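Local atomic coordinates of arginase (Thermus thermophilus, PDB entry 2EF5), a protein that probably hydrolyses L-arginine to L-ornithine and urea at a site with two manganese ions, the closing step of the urea cycle. Residues A121-P126 with P138-S143; G93-L98 with N133-P138. One frame throughout, in Å; residues are numbered along the deposited sequence.

Contact 1 of 2, residues A121-P126 with P138-S143. With MN (manganese (II) ion), chain H.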
ATOM      1  N   ALA A 121      20.715  13.733  10.702  1.00 24.62           N
ATOM      2  CA  ALA A 121      20.026  13.430  11.952  1.00 25.42           C
ATOM      3  C   ALA A 121      20.959  13.389  13.156  1.00 24.95           C
ATOM      4  O   ALA A 121      20.501  13.491  14.295  1.00 25.37           O
ATOM      5  CB  ALA A 121      19.292  12.103  11.827  1.00 25.76           C
ATOM      6  N   ASP A 122      22.257  13.245  12.905  1.00 23.67           N
ATOM      7  CA  ASP A 122      23.252  13.177  13.975  1.00 25.07           C
ATOM      8  C   ASP A 122      22.781  12.203  15.049  1.00 24.87           C
ATOM      9  O   ASP A 122      22.948  12.456  16.246  1.00 24.89           O
ATOM     10  CB  ASP A 122      23.467  14.553  14.611  1.00 24.75           C
ATOM     11  CG  ASP A 122      24.018  15.570  13.633  1.00 24.62           C
ATOM     12  OD1 ASP A 122      24.885  15.202  12.813  1.00 24.77           O
ATOM     13  OD2 ASP A 122      23.594  16.740  13.695  1.00 22.67           O
ATOM     14  N   PHE A 123      22.200  11.092  14.608  1.00 23.93           N
ATOM     15  CA  PHE A 123      21.670  10.089  15.516  1.00 26.09           C
ATOM     16  C   PHE A 123      22.462   8.776  15.506  1.00 27.66           C
ATOM     17  O   PHE A 123      21.907   7.706  15.779  1.00 27.71           O
ATOM     18  CB  PHE A 123      20.210   9.810  15.167  1.00 24.52           C
ATOM     19  CG  PHE A 123      19.339   9.538  16.364  1.00 25.57           C
ATOM     20  CD1 PHE A 123      18.962  10.568  17.213  1.00 25.15           C
ATOM     21  CD2 PHE A 123      18.896   8.251  16.639  1.00 24.51           C
ATOM     22  CE1 PHE A 123      18.153  10.323  18.322  1.00 26.18           C
ATOM     23  CE2 PHE A 123      18.092   7.989  17.740  1.00 24.25           C
ATOM     24  CZ  PHE A 123      17.716   9.025  18.587  1.00 26.48           C
ATOM     25  N   ASN A 124      23.749   8.855  15.191  1.00 29.80           N
ATOM     26  CA  ASN A 124      24.602   7.665  15.164  1.00 31.95           C
ATOM     27  C   ASN A 124      25.126   7.315  16.556  1.00 33.05           C
ATOM     28  O   ASN A 124      25.133   8.145  17.467  1.00 32.36           O
ATOM     29  CB  ASN A 124      25.803   7.886  14.233  1.00 31.92           C
ATOM     30  CG  ASN A 124      25.496   7.563  12.786  1.00 32.42           C
ATOM     31  OD1 ASN A 124      25.817   8.338  11.884  1.00 34.69           O
ATOM     32  ND2 ASN A 124      24.889   6.406  12.553  1.00 32.40           N
ATOM     33  N   THR A 125      25.555   6.068  16.708  1.00 35.49           N
ATOM     34  CA  THR A 125      26.145   5.588  17.949  1.00 36.88           C
ATOM     35  C   THR A 125      27.493   5.038  17.518  1.00 37.42           C
ATOM     36  O   THR A 125      27.759   4.924  16.321  1.00 37.10           O
ATOM     37  CB  THR A 125      25.319   4.455  18.587  1.00 38.35           C
ATOM     38  OG1 THR A 125      25.128   3.400  17.635  1.00 40.21           O
ATOM     39  CG2 THR A 125      23.977   4.976  19.052  1.00 38.34           C
ATOM     40  N   PRO A 126      28.373   4.705  18.474  1.00 38.90           N
ATOM     41  CA  PRO A 126      29.672   4.174  18.057  1.00 39.64           C
ATOM     42  C   PRO A 126      29.497   2.961  17.152  1.00 40.51           C
ATOM     43  O   PRO A 126      30.302   2.716  16.254  1.00 40.77           O
ATOM     44  CB  PRO A 126      30.336   3.830  19.383  1.00 40.56           C
ATOM     45  CG  PRO A 126      29.821   4.917  20.283  1.00 40.42           C
ATOM     46  CD  PRO A 126      28.342   4.941  19.928  1.00 39.48           C
ATOM     47  N   PRO A 138      25.730  13.587  18.345  1.00 25.29           N
ATOM     48  CA  PRO A 138      25.156  14.387  19.436  1.00 24.40           C
ATOM     49  C   PRO A 138      23.683  14.223  19.792  1.00 24.33           C
ATOM     50  O   PRO A 138      23.338  14.197  20.973  1.00 23.66           O
ATOM     51  CB  PRO A 138      25.502  15.820  19.033  1.00 25.04           C
ATOM     52  CG  PRO A 138      25.454  15.765  17.550  1.00 24.59           C
ATOM     53  CD  PRO A 138      26.187  14.471  17.254  1.00 25.00           C
ATOM     54  N   LEU A 139      22.810  14.137  18.792  1.00 23.47           N
ATOM     55  CA  LEU A 139      21.389  14.000  19.081  1.00 23.49           C
ATOM     56  C   LEU A 139      21.103  12.649  19.719  1.00 23.07           C
ATOM     57  O   LEU A 139      20.238  12.539  20.578  1.00 23.89           O
ATOM     58  CB  LEU A 139      20.547  14.175  17.811  1.00 22.25           C
ATOM     59  CG  LEU A 139      19.023  14.226  18.024  1.00 22.22           C
ATOM     60  CD1 LEU A 139      18.676  15.253  19.094  1.00 21.67           C
ATOM     61  CD2 LEU A 139      18.333  14.583  16.717  1.00 19.65           C
ATOM     62  N   ALA A 140      21.824  11.620  19.291  1.00 24.91           N
ATOM     63  CA  ALA A 140      21.642  10.290  19.866  1.00 25.14           C
ATOM     64  C   ALA A 140      22.041  10.386  21.334  1.00 24.50           C
ATOM     65  O   ALA A 140      21.269  10.032  22.219  1.00 26.03           O
ATOM     66  CB  ALA A 140      22.516   9.278  19.144  1.00 23.81           C
ATOM     67  N   VAL A 141      23.246  10.890  21.584  1.00 24.99           N
ATOM     68  CA  VAL A 141      23.750  11.051  22.943  1.00 25.18           C
ATOM     69  C   VAL A 141      22.735  11.795  23.811  1.00 25.95           C
ATOM     70  O   VAL A 141      22.374  11.336  24.896  1.00 25.68           O
ATOM     71  CB  VAL A 141      25.082  11.839  22.953  1.00 24.28           C
ATOM     72  CG1 VAL A 141      25.491  12.164  24.382  1.00 25.17           C
ATOM     73  CG2 VAL A 141      26.165  11.028  22.270  1.00 23.24           C
ATOM     74  N   LEU A 142      22.277  12.949  23.337  1.00 25.28           N
ATOM     75  CA  LEU A 142      21.303  13.732  24.087  1.00 25.15           C
ATOM     76  C   LEU A 142      20.070  12.896  24.391  1.00 25.50           C
ATOM     77  O   LEU A 142      19.405  13.105  25.408  1.00 25.34           O
ATOM     78  CB  LEU A 142      20.889  14.977  23.298  1.00 24.18           C
ATOM     79  CG  LEU A 142      21.919  16.107  23.245  1.00 25.06           C
ATOM     80  CD1 LEU A 142      21.523  17.114  22.171  1.00 25.05           C
ATOM     81  CD2 LEU A 142      22.007  16.790  24.614  1.00 23.25           C
ATOM     82  N   SER A 143      19.768  11.953  23.507  1.00 27.32           N
ATOM     83  CA  SER A 143      18.610  11.083  23.684  1.00 29.42           C
ATOM     84  C   SER A 143      18.931   9.870  24.553  1.00 31.37           C
ATOM     85  O   SER A 143      18.071   9.014  24.773  1.00 31.90           O
ATOM     86  CB  SER A 143      18.085  10.615  22.324  1.00 28.96           C
ATOM     87  OG  SER A 143      17.584  11.707  21.571  1.00 30.16           O
TER
HETATM   88 MN    MN H1102      24.386  18.460  12.519  1.00 28.24          MN

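Contact 2 of 2, residues G93-L98 with N133-P138. With MN (manganese (II) ion), chain H.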
ATOM      1  N   GLY A  93      28.828  27.780  16.997  1.00 22.56           N
ATOM      2  CA  GLY A  93      29.756  26.686  16.980  1.00 25.23           C
ATOM      3  C   GLY A  93      30.507  26.320  15.743  1.00 28.21           C
ATOM      4  O   GLY A  93      30.454  26.965  14.690  1.00 28.23           O
ATOM      5  N   GLY A  94      31.274  25.264  15.963  1.00 29.63           N
ATOM      6  CA  GLY A  94      32.044  24.628  14.942  1.00 26.93           C
ATOM      7  C   GLY A  94      31.199  23.371  14.929  1.00 26.16           C
ATOM      8  O   GLY A  94      30.012  23.447  14.597  1.00 22.53           O
ATOM      9  N   ASP A  95      31.776  22.250  15.353  1.00 24.08           N
ATOM     10  CA  ASP A  95      31.081  20.966  15.377  1.00 24.67           C
ATOM     11  C   ASP A  95      29.741  20.978  16.085  1.00 23.67           C
ATOM     12  O   ASP A  95      29.588  21.598  17.135  1.00 23.33           O
ATOM     13  CB  ASP A  95      31.933  19.896  16.071  1.00 27.56           C
ATOM     14  CG  ASP A  95      33.279  19.705  15.424  1.00 30.51           C
ATOM     15  OD1 ASP A  95      33.350  19.760  14.179  1.00 33.12           O
ATOM     16  OD2 ASP A  95      34.262  19.479  16.163  1.00 32.84           O
ATOM     17  N   HIS A  96      28.788  20.239  15.528  1.00 22.03           N
ATOM     18  CA  HIS A  96      27.467  20.128  16.131  1.00 22.23           C
ATOM     19  C   HIS A  96      27.572  19.351  17.446  1.00 21.71           C
ATOM     20  O   HIS A  96      26.620  19.298  18.224  1.00 20.21           O
ATOM     21  CB  HIS A  96      26.512  19.406  15.181  1.00 21.40           C
ATOM     22  CG  HIS A  96      25.084  19.833  15.350  1.00 23.17           C
ATOM     23  ND1 HIS A  96      24.142  19.659  14.352  1.00 21.07           N
ATOM     24  CD2 HIS A  96      24.468  20.475  16.355  1.00 20.99           C
ATOM     25  CE1 HIS A  96      23.003  20.194  14.751  1.00 21.64           C
ATOM     26  NE2 HIS A  96      23.163  20.696  15.957  1.00 22.44           N
ATOM     27  N   SER A  97      28.732  18.744  17.680  1.00 22.72           N
ATOM     28  CA  SER A  97      28.981  17.983  18.904  1.00 24.22           C
ATOM     29  C   SER A  97      28.741  18.861  20.123  1.00 23.34           C
ATOM     30  O   SER A  97      28.359  18.368  21.177  1.00 23.22           O
ATOM     31  CB  SER A  97      30.427  17.482  18.942  1.00 25.87           C
ATOM     32  OG  SER A  97      30.704  16.599  17.872  1.00 30.55           O
ATOM     33  N   LEU A  98      28.972  20.164  19.974  1.00 22.74           N
ATOM     34  CA  LEU A  98      28.783  21.108  21.074  1.00 22.26           C
ATOM     35  C   LEU A  98      27.368  21.070  21.639  1.00 21.04           C
ATOM     36  O   LEU A  98      27.144  21.447  22.792  1.00 21.10           O
ATOM     37  CB  LEU A  98      29.116  22.535  20.615  1.00 21.66           C
ATOM     38  CG  LEU A  98      28.194  23.180  19.573  1.00 23.78           C
ATOM     39  CD1 LEU A  98      26.912  23.684  20.226  1.00 21.99           C
ATOM     40  CD2 LEU A  98      28.926  24.347  18.925  1.00 23.32           C
ATOM     41  N   ASN A 133      33.029   9.788  13.684  1.00 41.21           N
ATOM     42  CA  ASN A 133      32.942  11.201  14.044  1.00 39.98           C
ATOM     43  C   ASN A 133      31.883  11.437  15.113  1.00 38.51           C
ATOM     44  O   ASN A 133      30.718  11.065  14.944  1.00 38.58           O
ATOM     45  CB  ASN A 133      32.621  12.044  12.809  1.00 40.72           C
ATOM     46  CG  ASN A 133      33.808  12.204  11.889  1.00 42.29           C
ATOM     47  OD1 ASN A 133      33.650  12.477  10.700  1.00 43.61           O
ATOM     48  ND2 ASN A 133      35.010  12.050  12.436  1.00 42.30           N
ATOM     49  N   VAL A 134      32.289  12.056  16.213  1.00 36.17           N
ATOM     50  CA  VAL A 134      31.365  12.334  17.298  1.00 35.08           C
ATOM     51  C   VAL A 134      30.308  13.359  16.891  1.00 35.08           C
ATOM     52  O   VAL A 134      29.168  13.291  17.350  1.00 33.28           O
ATOM     53  CB  VAL A 134      32.110  12.848  18.548  1.00 35.26           C
ATOM     54  CG1 VAL A 134      31.108  13.193  19.647  1.00 34.15           C
ATOM     55  CG2 VAL A 134      33.091  11.784  19.041  1.00 36.41           C
ATOM     56  N   HIS A 135      30.671  14.303  16.025  1.00 34.90           N
ATOM     57  CA  HIS A 135      29.705  15.310  15.606  1.00 34.94           C
ATOM     58  C   HIS A 135      28.565  14.713  14.787  1.00 33.50           C
ATOM     59  O   HIS A 135      27.680  15.427  14.313  1.00 34.17           O
ATOM     60  CB  HIS A 135      30.397  16.459  14.854  1.00 36.31           C
ATOM     61  CG  HIS A 135      31.287  16.021  13.731  1.00 38.16           C
ATOM     62  ND1 HIS A 135      30.805  15.435  12.581  1.00 38.61           N
ATOM     63  CD2 HIS A 135      32.626  16.153  13.555  1.00 37.45           C
ATOM     64  CE1 HIS A 135      31.807  15.228  11.743  1.00 39.93           C
ATOM     65  NE2 HIS A 135      32.921  15.656  12.310  1.00 38.95           N
ATOM     66  N   GLY A 136      28.585  13.392  14.644  1.00 30.75           N
ATOM     67  CA  GLY A 136      27.535  12.703  13.919  1.00 29.10           C
ATOM     68  C   GLY A 136      26.708  11.884  14.898  1.00 28.80           C
ATOM     69  O   GLY A 136      25.905  11.046  14.497  1.00 28.29           O
ATOM     70  N   MET A 137      26.902  12.133  16.194  1.00 27.48           N
ATOM     71  CA  MET A 137      26.181  11.403  17.240  1.00 27.77           C
ATOM     72  C   MET A 137      25.561  12.252  18.368  1.00 25.97           C
ATOM     73  O   MET A 137      24.901  11.700  19.247  1.00 27.01           O
ATOM     74  CB  MET A 137      27.119  10.387  17.916  1.00 28.51           C
ATOM     75  CG  MET A 137      28.258   9.861  17.061  1.00 31.52           C
ATOM     76  SD  MET A 137      29.402   8.825  18.024  1.00 35.60           S
ATOM     77  CE  MET A 137      29.894   7.633  16.780  1.00 31.30           C
ATOM     78  N   PRO A 138      25.730  13.587  18.345  1.00 25.29           N
ATOM     79  CA  PRO A 138      25.156  14.387  19.436  1.00 24.40           C
ATOM     80  C   PRO A 138      23.683  14.223  19.792  1.00 24.33           C
ATOM     81  O   PRO A 138      23.338  14.197  20.973  1.00 23.66           O
ATOM     82  CB  PRO A 138      25.502  15.820  19.033  1.00 25.04           C
ATOM     83  CG  PRO A 138      25.454  15.765  17.550  1.00 24.59           C
ATOM     84  CD  PRO A 138      26.187  14.471  17.254  1.00 25.00           C
TER
HETATM   85 MN    MN H1102      24.386  18.460  12.519  1.00 28.24          MN

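Contact 1 of 2, residues A121-P126 with P138-S143
The backbone O of D122 is gripped by two amides at the start of helix 138-142: L139 N at 3.1 Å and A140 N at 3.4 Å. Both bonds are weak, the first badly bent (127° at the hydrogen), the second straighter. At the helix N-terminus these amides have no carbonyl of their own helix to meet, and D122 lends one from the preceding loop. CB of D122 rests on the P138 ring, 3.7 Å from P138 CG; with CG beside the backbone N (chi1 -63°), the carboxylate turns to the manganese ion, which OD2 binds at 2.2 Å while also taking a hydrogen bond from W116 NE1. H96, D118 and D217 complete that ion's protein ligands.

The ring of F123 lies along the helix. A140 CA sits over one face in a CH-pi contact, 4.0 Å from the centroid, whereas L139 CG meets the edge in the ring plane, 3.7 Å from F123 CD1. Farther along the ring edge is S143 OG, which turns back to bond L139 O at 3.0 Å. An alanine in place of F123 would probably open a gap beside L139 and A140 and leave this loop less firmly seated on the helix. Beyond the ring, A140 CB packs on N124 O.

Helix 172-181 flanks the loop: E174 OE2 takes the backbone N-H of F123 and L178 touches its ring. Helix 138-142 leans through L139 on V162 and L164 of strand 162-167, and through P138 on M100 of helix 99-107.

Contact 2 of 2, residues G93-L98 with N133-P138
S97 and H135 meet where the two loops come closest, their CA atoms 4.3 Å apart. This is the tightly packed, buried part of the contact: V134, in the short 3-10 turn 134-135, packs beside S97, and I69 of helix 66-81 touches both of them. The exact position of S97 OG is doubtful, and its approach to H135 N is too poorly angled for a hydrogen bond. The buried side continues at P138, whose CB lies 3.7 Å from H96 O and 4.1 Å from S97 CA, so that the proline ring closes over the backbone between these two residues.

On the partly exposed side, at H135, the packing slackens. The CG of H135 stands between the backbone N and the carbonyl carbon (chi1 51°), which carries the imidazole up alongside D95. H135 CB meets D95 CB at 4.0 Å, and H135 CD2 lies 3.7 Å from D95 OD1, carboxylate and ring planes being 33° apart. D95 OD1 and H135 NE2 are 4.5 Å apart, not in contact, and the polar grip on D95 comes instead from L12 N at OD2. No hydrogen bond links the two segments, which meet by packing alone.

H96 ND1 binds manganese at 2.2 Å, NE2 bonds S215 OG, which probably fixes the ring's rotation, and W116 stacks on the imidazole. Metal ligands carried on loops just past the C-terminal ends of parallel strands, as H96 is after strand 87-93, are characteristic of the binuclear manganese site of the arginase fold.

How the contacts relate
The two contacts lie side by side, centres 9 Å apart, on the same side of the chain's centre, and share P138 at the start of helix 138-142. Along the chain their segments alternate: 93-98, 121-126, 133-138, 138-143. The first follows strand 87-93 of the parallel sheet; the next two belong to the long loop between strand 113-117 and helix 138-142. They also touch directly, N124 N probably bonding G136 O at 3.2 Å. Contact 1 folds that loop onto its own helix, contact 2 sets it against the loop after strand 87-93. D122 and H96 bind the same manganese ion, and this packing is consistent with holding the two ligands together.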